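Local coordinates for protein GDP-L-fucose synthase (Campylobacter jejuni subsp. jejuni serotype O:2, PDB 7M13) that acts as a GDP-D-glycero-L-gluco-heptose synthase, an NADPH-dependent reductase of the epimerase/dehydratase family that serves the making of capsular polysaccharide, at residues 153-158 and 261-266; 186-191 and 292-297. All coordinates share one frame; numbering follows the deposited sequence.

Interaction 1: 153-158 and 261-266; sequences SYNIQY and IDFKDL
Asn155 and Phe263 bring the two backbones closest, their CA atoms 6.9 Å apart where the last turns of helix 138-158 pass the short, weakly bonded turn 263-266. Both belong to the Rossmann-type domain of this extended short-chain dehydrogenase, and the contact packs the end of a long interface helix against the chain that follows helix 247-260. Phe263 holds CG anti to its N (chi1 -175°), which extends the ring toward the helix. Asn155 CB stands over one ring face, 3.5 Å from the centroid and only 6° off the normal, so the contact qualifies as CH-pi by both height and centring. The amide lies farther along the same side chain, with ND2 3.3 Å from Phe263 CD2. Its plane is turned 54° from the ring, which rules out a parallel amide stack. The polar end of Asn155 is engaged elsewhere: OD1 is hydrogen-bonded to Thr160 and ND2 to the carbonyl of Phe162, two partners that would fix the rotation of the amide. Phe263 N is in turn bonded to Asn161 OD1, tying the aromatic residue to the short link from helix 138-158 into strand 162-171. On the helix side turned from Phe263, Gln157 and Tyr158 hydrogen-bond Asp82 of the second subunit, as expected of a helix in the dimer interface of this family. Just before the turn, Asp262 N donates to Asp265 OD2 over 2.9 Å. Ile156 completes the contact obliquely to the ring, its CG1 3.8 Å from Phe263 CZ and 4.1 Å from Phe263 CE1.

Interaction 2: 186-191 and 292-297; sequences PALLRK and LMVKNI
Val294 meets Leu188 and Leu189 where helices 184-199 and 287-298 come close enough to bring the CA atoms of Leu189 and Val294 within 5.9 Å. The tight part is built on the two methyls of Val294, which divide the work. CG1, anti to the valine N (chi1 170°), presses on backbone, lying 3.7 Å from Leu189 CA and 3.8 Å from Leu188 O. CG2 takes the other branch and reaches the leucine fork, 4.0 Å from both Leu188 CG and Leu188 CD2. From the other leucine, CD1 of Leu189 comes within 4.1 Å of Val294 CG1, so the valine is held between neighbouring residues of one helix. No hydrogen bond crosses; the join is wholly van der Waals. Both helices lie in the smaller, C-terminal part of the extended short-chain dehydrogenase fold, which carries the substrate-binding residues in this family. Leu188 also packs on Ile234, next to the strand 231-235 backbone that Lys191, a predicted substrate-binding residue, grips through Glu233 O. One turn beyond Val294 the fit slackens: Ile297 CG2 stays 5.2 Å from Leu189 CD1, and helix 335-347 joins in there, with Ile339 against Ile297 and Tyr343 against Leu189. The solvent side of helix 287-298 is marked by Leu292 and Asn296, both exposed and each turned from helix 184-199.

In the fold
Interactions 1 and 2 lie on opposite sides of the chain's centre, with centres 41 Å apart and nearest atoms about 25 Å apart, so neither touches the other. Their segments alternate along the sequence: the chain visits the Rossmann domain, then the C-terminal part, and returns to each. Interaction 1 is away from the annotated sites, beside the dimer interface, with the Phe263 side chain about 11 Å from a bound magnesium ion. Interaction 2 lies nearer the cofactor- and substrate-binding residues: the Leu188 side chain is about 13 Å from the bound NADP, 9 Å from that of cofactor-binding Arg183 and 7 Å from that of Arg242, a predicted substrate-binding residue.

Interaction 1: 153-158 and 261-266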
ATOM      1  N   SER B 153      -6.892   4.241   8.950  1.00 10.13           N
ATOM      2  CA  SER B 153      -8.064   4.626   8.116  1.00 10.29           C
ATOM      3  C   SER B 153      -9.360   4.030   8.697  1.00  9.83           C
ATOM      4  O   SER B 153     -10.403   4.690   8.688  1.00 10.90           O
ATOM      5  CB  SER B 153      -7.861   4.193   6.696  1.00 11.48           C
ATOM      6  OG  SER B 153      -6.694   4.804   6.149  1.00 11.73           O
ATOM      7  N   TYR B 154      -9.316   2.809   9.210  1.00 10.73           N
ATOM      8  CA  TYR B 154     -10.466   2.186   9.923  1.00 11.14           C
ATOM      9  C   TYR B 154     -10.786   3.013  11.173  1.00 11.60           C
ATOM     10  O   TYR B 154     -11.968   3.306  11.476  1.00 10.84           O
ATOM     11  CB  TYR B 154     -10.214   0.710  10.228  1.00 11.13           C
ATOM     12  CG  TYR B 154     -10.631  -0.179   9.084  1.00 11.44           C
ATOM     13  CD1 TYR B 154      -9.829  -0.346   7.979  1.00 11.70           C
ATOM     14  CD2 TYR B 154     -11.920  -0.690   9.017  1.00 12.10           C
ATOM     15  CE1 TYR B 154     -10.241  -1.116   6.904  1.00 12.33           C
ATOM     16  CE2 TYR B 154     -12.346  -1.449   7.943  1.00 12.86           C
ATOM     17  CZ  TYR B 154     -11.511  -1.649   6.863  1.00 12.27           C
ATOM     18  OH  TYR B 154     -11.908  -2.363   5.748  1.00 12.78           O
ATOM     19  N   ASN B 155      -9.756   3.456  11.880  1.00 10.94           N
ATOM     20  CA  ASN B 155      -9.975   4.225  13.124  1.00 10.93           C
ATOM     21  C   ASN B 155     -10.722   5.523  12.771  1.00 13.56           C
ATOM     22  O   ASN B 155     -11.636   5.956  13.492  1.00 14.23           O
ATOM     23  CB  ASN B 155      -8.641   4.529  13.790  1.00 11.14           C
ATOM     24  CG  ASN B 155      -7.939   3.281  14.321  1.00 10.18           C
ATOM     25  OD1 ASN B 155      -8.524   2.181  14.415  1.00 11.53           O
ATOM     26  ND2 ASN B 155      -6.672   3.445  14.649  1.00 12.17           N
ATOM     27  N   ILE B 156     -10.329   6.165  11.678  1.00 11.99           N
ATOM     28  CA  ILE B 156     -10.922   7.463  11.296  1.00 12.54           C
ATOM     29  C   ILE B 156     -12.330   7.244  10.745  1.00 12.91           C
ATOM     30  O   ILE B 156     -13.265   7.968  11.149  1.00 14.70           O
ATOM     31  CB  ILE B 156     -10.019   8.191  10.297  1.00 12.73           C
ATOM     32  CG1 ILE B 156      -8.700   8.600  10.955  1.00 13.31           C
ATOM     33  CG2 ILE B 156     -10.741   9.394   9.695  1.00 14.78           C
ATOM     34  CD1 ILE B 156      -7.659   9.100   9.999  1.00 13.99           C
ATOM     35  N   GLN B 157     -12.499   6.347   9.785  1.00 12.22           N
ATOM     36  CA  GLN B 157     -13.811   6.224   9.108  1.00 11.62           C
ATOM     37  C   GLN B 157     -14.817   5.556  10.044  1.00 12.83           C
ATOM     38  O   GLN B 157     -16.001   5.990  10.054  1.00 14.58           O
ATOM     39  CB  GLN B 157     -13.711   5.437   7.802  1.00 12.05           C
ATOM     40  CG  GLN B 157     -15.083   5.196   7.194  1.00 12.99           C
ATOM     41  CD  GLN B 157     -15.077   4.545   5.828  1.00 13.33           C
ATOM     42  OE1 GLN B 157     -14.017   4.243   5.261  1.00 12.50           O
ATOM     43  NE2 GLN B 157     -16.267   4.269   5.302  1.00 13.80           N
ATOM     44  N   TYR B 158     -14.430   4.505  10.750  1.00 12.98           N
ATOM     45  CA  TYR B 158     -15.370   3.599  11.445  1.00 12.59           C
ATOM     46  C   TYR B 158     -15.240   3.715  12.970  1.00 13.83           C
ATOM     47  O   TYR B 158     -16.012   2.994  13.651  1.00 15.98           O
ATOM     48  CB  TYR B 158     -15.144   2.186  10.944  1.00 13.69           C
ATOM     49  CG  TYR B 158     -15.588   1.957   9.532  1.00 13.11           C
ATOM     50  CD1 TYR B 158     -16.934   2.035   9.209  1.00 14.26           C
ATOM     51  CD2 TYR B 158     -14.695   1.566   8.532  1.00 14.43           C
ATOM     52  CE1 TYR B 158     -17.371   1.795   7.920  1.00 14.48           C
ATOM     53  CE2 TYR B 158     -15.136   1.271   7.253  1.00 15.44           C
ATOM     54  CZ  TYR B 158     -16.475   1.402   6.936  1.00 14.50           C
ATOM     55  OH  TYR B 158     -16.943   1.133   5.672  1.00 15.12           O
ATOM     56  N   ILE B 261      -3.691   2.554  25.555  1.00 15.85           N
ATOM     57  CA  ILE B 261      -3.485   3.483  24.408  1.00 14.37           C
ATOM     58  C   ILE B 261      -4.615   3.253  23.418  1.00 15.65           C
ATOM     59  O   ILE B 261      -4.683   2.191  22.792  1.00 16.93           O
ATOM     60  CB  ILE B 261      -2.110   3.289  23.763  1.00 14.14           C
ATOM     61  CG1 ILE B 261      -0.980   3.539  24.755  1.00 14.90           C
ATOM     62  CG2 ILE B 261      -2.008   4.210  22.548  1.00 15.07           C
ATOM     63  CD1 ILE B 261       0.367   3.168  24.223  1.00 15.72           C
ATOM     64  N   ASP B 262      -5.481   4.248  23.299  1.00 15.31           N
ATOM     65  CA  ASP B 262      -6.614   4.245  22.367  1.00 16.36           C
ATOM     66  C   ASP B 262      -6.324   5.242  21.241  1.00 14.47           C
ATOM     67  O   ASP B 262      -5.476   6.120  21.385  1.00 14.73           O
ATOM     68  CB  ASP B 262      -7.901   4.535  23.132  1.00 18.57           C
ATOM     69  CG  ASP B 262      -8.208   3.464  24.182  1.00 24.47           C
ATOM     70  OD1 ASP B 262      -8.138   2.247  23.852  1.00 23.47           O
ATOM     71  OD2 ASP B 262      -8.512   3.837  25.345  1.00 26.70           O
ATOM     72  N   PHE B 263      -7.026   5.129  20.129  1.00 14.55           N
ATOM     73  CA  PHE B 263      -6.800   6.042  18.998  1.00 14.27           C
ATOM     74  C   PHE B 263      -6.969   7.496  19.455  1.00 17.24           C
ATOM     75  O   PHE B 263      -6.180   8.338  19.035  1.00 15.72           O
ATOM     76  CB  PHE B 263      -7.743   5.687  17.846  1.00 16.16           C
ATOM     77  CG  PHE B 263      -7.496   6.506  16.614  1.00 14.88           C
ATOM     78  CD1 PHE B 263      -8.447   7.387  16.135  1.00 17.40           C
ATOM     79  CD2 PHE B 263      -6.281   6.431  15.946  1.00 14.05           C
ATOM     80  CE1 PHE B 263      -8.210   8.143  15.005  1.00 17.41           C
ATOM     81  CE2 PHE B 263      -6.059   7.171  14.800  1.00 15.03           C
ATOM     82  CZ  PHE B 263      -7.032   8.023  14.333  1.00 17.34           C
ATOM     83  N   LYS B 264      -7.959   7.775  20.315  1.00 17.00           N
ATOM     84  CA  LYS B 264      -8.182   9.158  20.814  1.00 18.79           C
ATOM     85  C   LYS B 264      -6.905   9.701  21.479  1.00 18.87           C
ATOM     86  O   LYS B 264      -6.650  10.902  21.325  1.00 21.20           O
ATOM     87  CB  LYS B 264      -9.416   9.205  21.721  1.00 24.14           C
ATOM     88  CG  LYS B 264      -9.317   8.402  23.005  1.00 30.60           C
ATOM     89  CD  LYS B 264     -10.407   8.772  24.005  1.00 38.09           C
ATOM     90  CE  LYS B 264     -10.085   8.342  25.422  1.00 43.24           C
ATOM     91  NZ  LYS B 264     -10.952   7.215  25.841  1.00 48.84           N
ATOM     92  N   ASP B 265      -6.067   8.849  22.083  1.00 17.44           N
ATOM     93  CA  ASP B 265      -4.801   9.292  22.737  1.00 18.33           C
ATOM     94  C   ASP B 265      -3.768   9.706  21.689  1.00 17.10           C
ATOM     95  O   ASP B 265      -2.837  10.465  22.011  1.00 20.10           O
ATOM     96  CB  ASP B 265      -4.252   8.226  23.673  1.00 19.49           C
ATOM     97  CG  ASP B 265      -5.231   7.828  24.774  1.00 23.27           C
ATOM     98  OD1 ASP B 265      -5.855   8.752  25.389  1.00 25.73           O
ATOM     99  OD2 ASP B 265      -5.415   6.622  25.005  1.00 21.36           O
ATOM    100  N   LEU B 266      -3.869   9.168  20.473  1.00 16.44           N
ATOM    101  CA  LEU B 266      -2.854   9.378  19.422  1.00 16.38           C
ATOM    102  C   LEU B 266      -3.164  10.588  18.551  1.00 18.88           C
ATOM    103  O   LEU B 266      -2.297  10.974  17.752  1.00 22.08           O
ATOM    104  CB  LEU B 266      -2.804   8.102  18.568  1.00 15.58           C
ATOM    105  CG  LEU B 266      -2.395   6.873  19.363  1.00 17.33           C
ATOM    106  CD1 LEU B 266      -2.564   5.610  18.531  1.00 16.99           C
ATOM    107  CD2 LEU B 266      -0.960   6.981  19.842  1.00 20.87           C
TER

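Interaction 2: 186-191 and 292-297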
ATOM      1  N   PRO B 186      19.606 -13.863  17.518  1.00 25.21           N
ATOM      2  CA  PRO B 186      19.547 -15.307  17.743  1.00 24.25           C
ATOM      3  C   PRO B 186      20.640 -16.080  16.996  1.00 26.13           C
ATOM      4  O   PRO B 186      21.192 -16.986  17.599  1.00 27.84           O
ATOM      5  CB  PRO B 186      18.138 -15.699  17.260  1.00 23.16           C
ATOM      6  CG  PRO B 186      17.335 -14.430  17.523  1.00 25.23           C
ATOM      7  CD  PRO B 186      18.288 -13.314  17.142  1.00 24.25           C
ATOM      8  N   ALA B 187      20.946 -15.693  15.757  1.00 26.37           N
ATOM      9  CA  ALA B 187      21.966 -16.360  14.908  1.00 23.47           C
ATOM     10  C   ALA B 187      23.361 -16.081  15.463  1.00 29.06           C
ATOM     11  O   ALA B 187      24.181 -17.015  15.486  1.00 30.37           O
ATOM     12  CB  ALA B 187      21.887 -15.895  13.479  1.00 25.66           C
ATOM     13  N   LEU B 188      23.625 -14.841  15.883  1.00 27.59           N
ATOM     14  CA  LEU B 188      24.915 -14.470  16.510  1.00 27.11           C
ATOM     15  C   LEU B 188      25.130 -15.350  17.748  1.00 27.36           C
ATOM     16  O   LEU B 188      26.231 -15.920  17.885  1.00 28.57           O
ATOM     17  CB  LEU B 188      24.890 -12.976  16.858  1.00 28.89           C
ATOM     18  CG  LEU B 188      26.237 -12.366  17.240  1.00 31.67           C
ATOM     19  CD1 LEU B 188      27.288 -12.628  16.175  1.00 31.80           C
ATOM     20  CD2 LEU B 188      26.077 -10.874  17.466  1.00 30.78           C
ATOM     21  N   LEU B 189      24.130 -15.470  18.623  1.00 27.22           N
ATOM     22  CA  LEU B 189      24.231 -16.313  19.840  1.00 28.06           C
ATOM     23  C   LEU B 189      24.608 -17.724  19.384  1.00 32.66           C
ATOM     24  O   LEU B 189      25.545 -18.308  19.985  1.00 31.07           O
ATOM     25  CB  LEU B 189      22.911 -16.309  20.613  1.00 29.68           C
ATOM     26  CG  LEU B 189      22.919 -17.121  21.904  1.00 32.88           C
ATOM     27  CD1 LEU B 189      23.990 -16.614  22.860  1.00 33.60           C
ATOM     28  CD2 LEU B 189      21.555 -17.087  22.573  1.00 35.12           C
ATOM     29  N   ARG B 190      23.952 -18.234  18.334  1.00 30.14           N
ATOM     30  CA  ARG B 190      24.180 -19.631  17.878  1.00 33.62           C
ATOM     31  C   ARG B 190      25.583 -19.756  17.287  1.00 30.36           C
ATOM     32  O   ARG B 190      26.208 -20.806  17.515  1.00 32.42           O
ATOM     33  CB  ARG B 190      23.145 -20.106  16.858  1.00 33.61           C
ATOM     34  CG  ARG B 190      23.186 -21.617  16.652  1.00 35.39           C
ATOM     35  CD  ARG B 190      21.976 -22.161  15.923  1.00 42.18           C
ATOM     36  NE  ARG B 190      22.127 -23.570  15.584  1.00 41.24           N
ATOM     37  CZ  ARG B 190      21.283 -24.254  14.819  1.00 46.60           C
ATOM     38  NH1 ARG B 190      21.507 -25.532  14.568  1.00 48.76           N
ATOM     39  NH2 ARG B 190      20.211 -23.665  14.318  1.00 46.55           N
ATOM     40  N   LYS B 191      26.058 -18.744  16.567  1.00 29.68           N
ATOM     41  CA  LYS B 191      27.410 -18.761  15.942  1.00 30.65           C
ATOM     42  C   LYS B 191      28.477 -18.912  17.032  1.00 33.79           C
ATOM     43  O   LYS B 191      29.402 -19.741  16.861  1.00 31.44           O
ATOM     44  CB  LYS B 191      27.669 -17.481  15.142  1.00 33.20           C
ATOM     45  CG  LYS B 191      27.051 -17.440  13.748  1.00 40.65           C
ATOM     46  CD  LYS B 191      27.562 -16.289  12.884  1.00 45.87           C
ATOM     47  CE  LYS B 191      29.074 -16.245  12.764  1.00 45.80           C
ATOM     48  NZ  LYS B 191      29.534 -15.367  11.657  1.00 44.38           N
ATOM     49  N   LEU B 292      30.820  -8.886  21.086  1.00 25.93           N
ATOM     50  CA  LEU B 292      31.602  -9.057  22.339  1.00 25.10           C
ATOM     51  C   LEU B 292      30.658  -9.455  23.468  1.00 27.15           C
ATOM     52  O   LEU B 292      31.032 -10.299  24.288  1.00 28.21           O
ATOM     53  CB  LEU B 292      32.356  -7.769  22.680  1.00 26.31           C
ATOM     54  CG  LEU B 292      33.479  -7.386  21.725  1.00 30.25           C
ATOM     55  CD1 LEU B 292      34.058  -6.029  22.113  1.00 31.52           C
ATOM     56  CD2 LEU B 292      34.555  -8.463  21.698  1.00 34.09           C
ATOM     57  N   MET B 293      29.468  -8.859  23.539  1.00 25.44           N
ATOM     58  CA  MET B 293      28.489  -9.233  24.578  1.00 27.62           C
ATOM     59  C   MET B 293      28.224 -10.726  24.433  1.00 27.25           C
ATOM     60  O   MET B 293      28.159 -11.433  25.443  1.00 25.69           O
ATOM     61  CB  MET B 293      27.146  -8.524  24.404  1.00 28.40           C
ATOM     62  CG  MET B 293      27.074  -7.165  24.977  1.00 33.33           C
ATOM     63  SD  MET B 293      25.357  -6.571  24.740  1.00 37.51           S
ATOM     64  CE  MET B 293      25.628  -4.847  25.132  1.00 38.77           C
ATOM     65  N   VAL B 294      27.962 -11.158  23.207  1.00 26.53           N
ATOM     66  CA  VAL B 294      27.548 -12.566  22.979  1.00 26.18           C
ATOM     67  C   VAL B 294      28.720 -13.469  23.367  1.00 27.42           C
ATOM     68  O   VAL B 294      28.475 -14.457  24.084  1.00 28.04           O
ATOM     69  CB  VAL B 294      27.101 -12.807  21.532  1.00 25.81           C
ATOM     70  CG1 VAL B 294      26.929 -14.293  21.274  1.00 26.22           C
ATOM     71  CG2 VAL B 294      25.817 -12.041  21.231  1.00 26.22           C
ATOM     72  N   LYS B 295      29.929 -13.106  22.936  1.00 28.72           N
ATOM     73  CA  LYS B 295      31.183 -13.870  23.207  1.00 28.63           C
ATOM     74  C   LYS B 295      31.334 -14.097  24.714  1.00 30.21           C
ATOM     75  O   LYS B 295      31.614 -15.252  25.136  1.00 29.00           O
ATOM     76  CB  LYS B 295      32.403 -13.132  22.646  1.00 30.96           C
ATOM     77  CG  LYS B 295      33.721 -13.872  22.856  1.00 32.51           C
ATOM     78  CD  LYS B 295      34.973 -13.080  22.538  1.00 37.65           C
ATOM     79  CE  LYS B 295      36.216 -13.744  23.101  1.00 36.09           C
ATOM     80  NZ  LYS B 295      37.455 -13.033  22.692  1.00 37.25           N
ATOM     81  N   ASN B 296      31.124 -13.046  25.505  1.00 29.68           N
ATOM     82  CA  ASN B 296      31.345 -13.067  26.974  1.00 31.63           C
ATOM     83  C   ASN B 296      30.257 -13.912  27.638  1.00 31.30           C
ATOM     84  O   ASN B 296      30.578 -14.637  28.603  1.00 33.19           O
ATOM     85  CB  ASN B 296      31.490 -11.639  27.503  1.00 37.88           C
ATOM     86  CG  ASN B 296      32.736 -10.973  26.947  1.00 46.00           C
ATOM     87  OD1 ASN B 296      32.809  -9.748  26.845  1.00 56.67           O
ATOM     88  ND2 ASN B 296      33.720 -11.775  26.558  1.00 52.99           N
ATOM     89  N   ILE B 297      29.018 -13.855  27.135  1.00 29.78           N
ATOM     90  CA  ILE B 297      27.879 -14.630  27.706  1.00 28.89           C
ATOM     91  C   ILE B 297      28.056 -16.115  27.366  1.00 29.47           C
ATOM     92  O   ILE B 297      27.805 -16.955  28.249  1.00 29.44           O
ATOM     93  CB  ILE B 297      26.527 -14.063  27.226  1.00 26.92           C
ATOM     94  CG1 ILE B 297      26.331 -12.657  27.793  1.00 29.30           C
ATOM     95  CG2 ILE B 297      25.379 -14.996  27.596  1.00 32.74           C
ATOM     96  CD1 ILE B 297      25.156 -11.893  27.212  1.00 28.95           C
TER